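Local coordinates for protein putative TetR transcriptional regulator (Rhodococcus sp., PDB 2I10) that probably binds DNA and regulates transcription as a dimeric TetR-family regulator, and here carries p-nitrophenol in a pocket of its helical C-terminal domain, at residues 140-145 / 159-164; 89-94 / 190-195. All coordinates share one frame; numbering follows the deposited sequence.

Contact 1: 140-145 / 159-164. With NPO (p-nitrophenol), chain C.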
loop_
_atom_site.group_PDB
_atom_site.type_symbol
_atom_site.label_atom_id
_atom_site.label_comp_id
_atom_site.label_asym_id
_atom_site.label_seq_id
_atom_site.Cartn_x
_atom_site.Cartn_y
_atom_site.Cartn_z
ATOM N N ASP B 140 -6.687 17.763 12.558
ATOM C CA ASP B 140 -6.604 19.188 12.965
ATOM C C ASP B 140 -7.079 19.992 11.788
ATOM O O ASP B 140 -7.825 20.956 11.960
ATOM C CB ASP B 140 -5.156 19.606 13.288
ATOM C CG ASP B 140 -4.674 19.083 14.616
ATOM O OD1 ASP B 140 -5.540 18.692 15.439
ATOM O OD2 ASP B 140 -3.423 19.072 14.869
ATOM N N ARG B 141 -6.671 19.607 10.572
ATOM C CA ARG B 141 -7.114 20.368 9.361
ATOM C C ARG B 141 -8.647 20.314 9.185
ATOM O O ARG B 141 -9.274 21.313 8.774
ATOM C CB ARG B 141 -6.447 19.868 8.072
ATOM C CG ARG B 141 -6.612 20.757 6.823
ATOM C CD ARG B 141 -6.110 22.187 7.049
ATOM N NE ARG B 141 -6.527 23.160 6.035
ATOM C CZ ARG B 141 -7.689 23.820 6.071
ATOM N NH1 ARG B 141 -8.575 23.599 7.019
ATOM N NH2 ARG B 141 -7.958 24.717 5.159
ATOM N N PHE B 142 -9.221 19.150 9.499
ATOM C CA PHE B 142 -10.667 18.911 9.375
ATOM C C PHE B 142 -11.444 19.732 10.433
ATOM O O PHE B 142 -12.519 20.256 10.142
ATOM C CB PHE B 142 -10.981 17.416 9.452
ATOM C CG PHE B 142 -10.551 16.626 8.198
ATOM C CD1 PHE B 142 -10.135 17.276 7.044
ATOM C CD2 PHE B 142 -10.588 15.233 8.177
ATOM C CE1 PHE B 142 -9.792 16.568 5.900
ATOM C CE2 PHE B 142 -10.231 14.541 7.027
ATOM C CZ PHE B 142 -9.846 15.212 5.890
ATOM N N GLU B 143 -10.847 19.875 11.616
ATOM C CA GLU B 143 -11.422 20.635 12.741
ATOM C C GLU B 143 -11.486 22.135 12.381
ATOM O O GLU B 143 -12.512 22.808 12.631
ATOM C CB GLU B 143 -10.627 20.366 14.028
ATOM C CG GLU B 143 -11.096 21.125 15.238
ATOM C CD GLU B 143 -10.162 21.007 16.425
ATOM O OE1 GLU B 143 -8.981 21.443 16.311
ATOM O OE2 GLU B 143 -10.618 20.530 17.499
ATOM N N LYS B 144 -10.431 22.619 11.728
ATOM C CA LYS B 144 -10.369 23.995 11.249
ATOM C C LYS B 144 -11.337 24.202 10.103
ATOM O O LYS B 144 -11.985 25.225 10.035
ATOM C CB LYS B 144 -8.939 24.303 10.781
ATOM C CG LYS B 144 -8.754 25.544 9.937
ATOM C CD LYS B 144 -7.297 25.728 9.546
ATOM C CE LYS B 144 -7.064 27.000 8.664
ATOM N NZ LYS B 144 -7.983 28.151 8.938
ATOM N N ALA B 145 -11.403 23.249 9.163
ATOM C CA ALA B 145 -12.386 23.341 8.092
ATOM C C ALA B 145 -13.850 23.338 8.541
ATOM O O ALA B 145 -14.680 23.950 7.886
ATOM C CB ALA B 145 -12.130 22.298 6.975
ATOM N N ALA B 159 -13.568 9.011 10.319
ATOM C CA ALA B 159 -13.679 8.228 9.119
ATOM C C ALA B 159 -12.965 8.843 7.920
ATOM O O ALA B 159 -12.307 8.127 7.139
ATOM C CB ALA B 159 -15.172 7.974 8.772
ATOM N N LEU B 160 -13.143 10.153 7.735
ATOM C CA LEU B 160 -12.564 10.835 6.583
ATOM C C LEU B 160 -11.016 10.899 6.637
ATOM O O LEU B 160 -10.364 10.784 5.601
ATOM C CB LEU B 160 -13.162 12.226 6.425
ATOM C CG LEU B 160 -12.788 12.999 5.147
ATOM C CD1 LEU B 160 -13.239 12.256 3.880
ATOM C CD2 LEU B 160 -13.452 14.319 5.229
ATOM N N ALA B 161 -10.446 11.089 7.833
ATOM C CA ALA B 161 -8.978 10.961 8.052
ATOM C C ALA B 161 -8.434 9.585 7.682
ATOM O O ALA B 161 -7.414 9.473 7.032
ATOM C CB ALA B 161 -8.615 11.272 9.516
ATOM N N ARG B 162 -9.117 8.533 8.138
ATOM C CA ARG B 162 -8.753 7.158 7.811
ATOM C C ARG B 162 -8.832 6.954 6.309
ATOM O O ARG B 162 -7.978 6.322 5.713
ATOM C CB ARG B 162 -9.690 6.186 8.571
ATOM C CG ARG B 162 -9.248 4.709 8.606
ATOM C CD ARG B 162 -7.875 4.517 9.306
ATOM N NE ARG B 162 -7.941 4.833 10.729
ATOM C CZ ARG B 162 -6.934 4.744 11.598
ATOM N NH1 ARG B 162 -5.714 4.373 11.203
ATOM N NH2 ARG B 162 -7.148 5.063 12.865
ATOM N N TYR B 163 -9.845 7.503 5.675
ATOM C CA TYR B 163 -9.918 7.353 4.240
ATOM C C TYR B 163 -8.715 8.011 3.552
ATOM O O TYR B 163 -8.169 7.442 2.624
ATOM C CB TYR B 163 -11.211 7.922 3.677
ATOM C CG TYR B 163 -11.082 8.220 2.210
ATOM C CD1 TYR B 163 -11.263 7.217 1.258
ATOM C CD2 TYR B 163 -10.760 9.496 1.778
ATOM C CE1 TYR B 163 -11.123 7.501 -0.082
ATOM C CE2 TYR B 163 -10.589 9.772 0.438
ATOM C CZ TYR B 163 -10.790 8.770 -0.487
ATOM O OH TYR B 163 -10.663 9.059 -1.848
ATOM N N VAL B 164 -8.336 9.215 3.977
ATOM C CA VAL B 164 -7.167 9.920 3.384
ATOM C C VAL B 164 -5.901 9.113 3.526
ATOM O O VAL B 164 -5.095 9.102 2.610
ATOM C CB VAL B 164 -6.939 11.366 3.983
ATOM C CG1 VAL B 164 -5.620 12.009 3.453
ATOM C CG2 VAL B 164 -8.143 12.277 3.661
HETATM C C1 NPO C . -5.585 3.684 15.340
HETATM C C2 NPO C . -5.189 2.375 15.543
HETATM C C3 NPO C . -4.162 1.828 14.816
HETATM C C4 NPO C . -3.516 2.576 13.878
HETATM C C5 NPO C . -3.883 3.895 13.644
HETATM C C6 NPO C . -4.919 4.454 14.378
HETATM O OH NPO C . -2.519 1.959 13.195
HETATM N N1 NPO C . -6.651 4.146 16.158
HETATM O O2 NPO C . -7.074 3.370 17.026
HETATM O O3 NPO C . -7.150 5.272 16.050
#

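Contact 2: 89-94 / 190-195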
loop_
_atom_site.group_PDB
_atom_site.type_symbol
_atom_site.label_atom_id
_atom_site.label_comp_id
_atom_site.label_asym_id
_atom_site.label_seq_id
_atom_site.Cartn_x
_atom_site.Cartn_y
_atom_site.Cartn_z
ATOM N N ASP B 89 -3.770 18.737 -2.819
ATOM C CA ASP B 89 -2.366 19.112 -2.848
ATOM C C ASP B 89 -1.516 17.971 -2.312
ATOM O O ASP B 89 -0.573 17.535 -2.942
ATOM C CB ASP B 89 -2.196 20.258 -1.860
ATOM C CG ASP B 89 -1.488 21.444 -2.412
ATOM O OD1 ASP B 89 -2.084 22.089 -3.333
ATOM O OD2 ASP B 89 -0.375 21.773 -1.869
ATOM N N PHE B 90 -1.841 17.503 -1.115
ATOM C CA PHE B 90 -1.110 16.403 -0.526
ATOM C C PHE B 90 -1.065 15.130 -1.404
ATOM O O PHE B 90 0.009 14.519 -1.619
ATOM C CB PHE B 90 -1.670 16.037 0.824
ATOM C CG PHE B 90 -0.826 15.055 1.528
ATOM C CD1 PHE B 90 0.533 15.340 1.746
ATOM C CD2 PHE B 90 -1.336 13.834 1.935
ATOM C CE1 PHE B 90 1.363 14.411 2.361
ATOM C CE2 PHE B 90 -0.519 12.917 2.565
ATOM C CZ PHE B 90 0.823 13.194 2.778
ATOM N N LEU B 91 -2.224 14.730 -1.896
ATOM C CA LEU B 91 -2.312 13.458 -2.649
ATOM C C LEU B 91 -1.597 13.518 -3.975
ATOM O O LEU B 91 -0.842 12.581 -4.315
ATOM C CB LEU B 91 -3.770 12.974 -2.818
ATOM C CG LEU B 91 -4.538 12.554 -1.584
ATOM C CD1 LEU B 91 -5.985 12.084 -2.010
ATOM C CD2 LEU B 91 -3.810 11.495 -0.720
ATOM N N THR B 92 -1.800 14.603 -4.738
ATOM C CA THR B 92 -1.079 14.794 -6.000
ATOM C C THR B 92 0.463 14.995 -5.830
ATOM O O THR B 92 1.254 14.566 -6.674
ATOM C CB THR B 92 -1.627 15.987 -6.831
ATOM O OG1 THR B 92 -1.455 17.206 -6.096
ATOM C CG2 THR B 92 -3.083 15.810 -7.207
ATOM N N GLY B 93 0.870 15.662 -4.758
ATOM C CA GLY B 93 2.280 15.801 -4.394
ATOM C C GLY B 93 2.940 14.450 -4.104
ATOM O O GLY B 93 4.076 14.211 -4.511
ATOM N N ARG B 94 2.210 13.567 -3.419
ATOM C CA ARG B 94 2.693 12.234 -3.096
ATOM C C ARG B 94 2.869 11.458 -4.369
ATOM O O ARG B 94 3.859 10.752 -4.533
ATOM C CB ARG B 94 1.762 11.472 -2.146
ATOM C CG ARG B 94 1.798 11.860 -0.655
ATOM C CD ARG B 94 2.940 12.801 -0.341
ATOM N NE ARG B 94 4.099 12.120 0.179
ATOM C CZ ARG B 94 5.314 12.647 0.241
ATOM N NH1 ARG B 94 5.558 13.878 -0.212
ATOM N NH2 ARG B 94 6.292 11.926 0.752
ATOM N N LEU B 190 -9.412 12.210 -8.308
ATOM C CA LEU B 190 -10.680 11.554 -7.925
ATOM C C LEU B 190 -10.736 11.235 -6.428
ATOM O O LEU B 190 -11.780 11.394 -5.779
ATOM C CB LEU B 190 -10.867 10.270 -8.727
ATOM C CG LEU B 190 -11.069 10.373 -10.233
ATOM C CD1 LEU B 190 -10.956 8.988 -10.848
ATOM C CD2 LEU B 190 -12.425 10.977 -10.522
ATOM N N ALA B 191 -9.611 10.791 -5.867
ATOM C CA ALA B 191 -9.621 10.428 -4.447
ATOM C C ALA B 191 -9.909 11.642 -3.576
ATOM O O ALA B 191 -10.657 11.541 -2.600
ATOM C CB ALA B 191 -8.311 9.733 -4.011
ATOM N N ALA B 192 -9.355 12.795 -3.967
ATOM C CA ALA B 192 -9.531 14.029 -3.202
ATOM C C ALA B 192 -11.001 14.483 -3.147
ATOM O O ALA B 192 -11.428 15.133 -2.177
ATOM C CB ALA B 192 -8.652 15.132 -3.752
ATOM N N GLN B 193 -11.770 14.102 -4.160
ATOM C CA GLN B 193 -13.191 14.451 -4.272
ATOM C C GLN B 193 -13.993 14.053 -3.052
ATOM O O GLN B 193 -15.014 14.658 -2.767
ATOM C CB GLN B 193 -13.827 13.780 -5.505
ATOM C CG GLN B 193 -13.788 14.587 -6.787
ATOM C CD GLN B 193 -14.251 13.764 -8.017
ATOM O OE1 GLN B 193 -14.818 12.655 -7.884
ATOM N NE2 GLN B 193 -14.029 14.319 -9.216
ATOM N N VAL B 194 -13.547 13.012 -2.361
ATOM C CA VAL B 194 -14.189 12.553 -1.135
ATOM C C VAL B 194 -14.131 13.570 0.004
ATOM O O VAL B 194 -14.986 13.563 0.876
ATOM C CB VAL B 194 -13.622 11.193 -0.692
ATOM C CG1 VAL B 194 -14.249 10.749 0.639
ATOM C CG2 VAL B 194 -13.894 10.139 -1.813
ATOM N N VAL B 195 -13.121 14.434 0.004
ATOM C CA VAL B 195 -13.108 15.562 0.950
ATOM C C VAL B 195 -13.973 16.691 0.376
ATOM O O VAL B 195 -13.595 17.340 -0.589
ATOM C CB VAL B 195 -11.701 15.997 1.252
ATOM C CG1 VAL B 195 -11.690 17.143 2.310
ATOM C CG2 VAL B 195 -10.908 14.786 1.791
#

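Contact 1: 140-145 / 159-164
With CG set opposite its carbonyl carbon (chi1 -72°) and a second torsion that turns the ring so that its plane nearly contains the CA-CB bond, Phe142 extends across to Leu160, whose CG stands opposite the backbone N. The two side chains meet at about a right angle. Leu160 CD2 sits over one ring face, 4.1 Å from the centroid of the Phe142 ring and 27° off its normal, a CH-pi contact; Leu160 CG is closer still to the rim, 3.5 Å from Phe142 CE2. Two further neighbours lie at the ring edge: Ala161 N, 3.6 Å from Phe142 CE2, and Val164 CG2, 4.1 Å from Phe142 CZ. One aromatic ring thus spans the gap where the axes of the two short helical segments approach to 10.9 Å. Arg162, on the same helix as Leu160, belongs to the p-nitrophenol pocket, presents the edge of its guanidinium to the ligand and forms salt bridges with Glu174 and Glu183 of the second subunit. The segments, on helices 121-148 and 157-177, run obliquely antiparallel (133° between their directions), while Ala83 and Val87 of helix 83-98 also pack against Phe142.

Contact 2: 89-94 / 190-195
Ala192, one of the two alanines that Leu91 touches, has its carbonyl O gripped by Val195 N at 2.8 Å, with a weak second hydrogen bond from His84 ND1. The bond to Val195 closes a type I beta turn from Ala192 to Val195. Val194 N likewise bonds to Ala191 O at 3.3 Å, and the same Ala191 O is also hydrogen-bonded to Tyr163 OH of helix 157-177. Between the segments 89-94 and 190-195 the meeting is mainly of methyl groups. Leu91 holds CG opposite its carbonyl carbon, and a second torsion of -179° stretches CD1 straight out from CA, making that branch the one that touches. Its methyl arrives 3.9 Å from Ala191 CB and 4.4 Å from Ala192 CB, with Ala192 N 4.0 Å from the same Leu91 CD1. The small alanine side chains let the backbones come near: the CA atoms of Leu91 and Ala192 are 7.3 Å apart. Leu91 also packs on Ala188 of helix 181-192 and on Val168 of helix 157-177, while Phe90, a residue earlier, packs on Leu74 and Ala77 of helix 71-78. A leucine methyl meeting two alanines buries just 84 Å² and brings no directional bond, which is consistent with a contact held by van der Waals fit and burial of apolar surface in the hydrophobic core.

The centres of contact 1 and contact 2 lie about 13 Å apart in the helical bundle of the TetR-type C-terminal domain. Both segments of contact 1 fall between those of contact 2 in the sequence, the order being 89-94, 140-145, 159-164 and 190-195. Helices 157-177 and 181-192 are consecutive, and they join the contacts directly: Tyr163 OH lies 2.6 Å from Ala191 O, a probable hydrogen bond, and Leu160 CD1 packs 4.0 Å from Val195 CG2. Both contacts also touch the second subunit, so core packing, dimer interface and, through Arg162, the p-nitrophenol pocket adjoin one another.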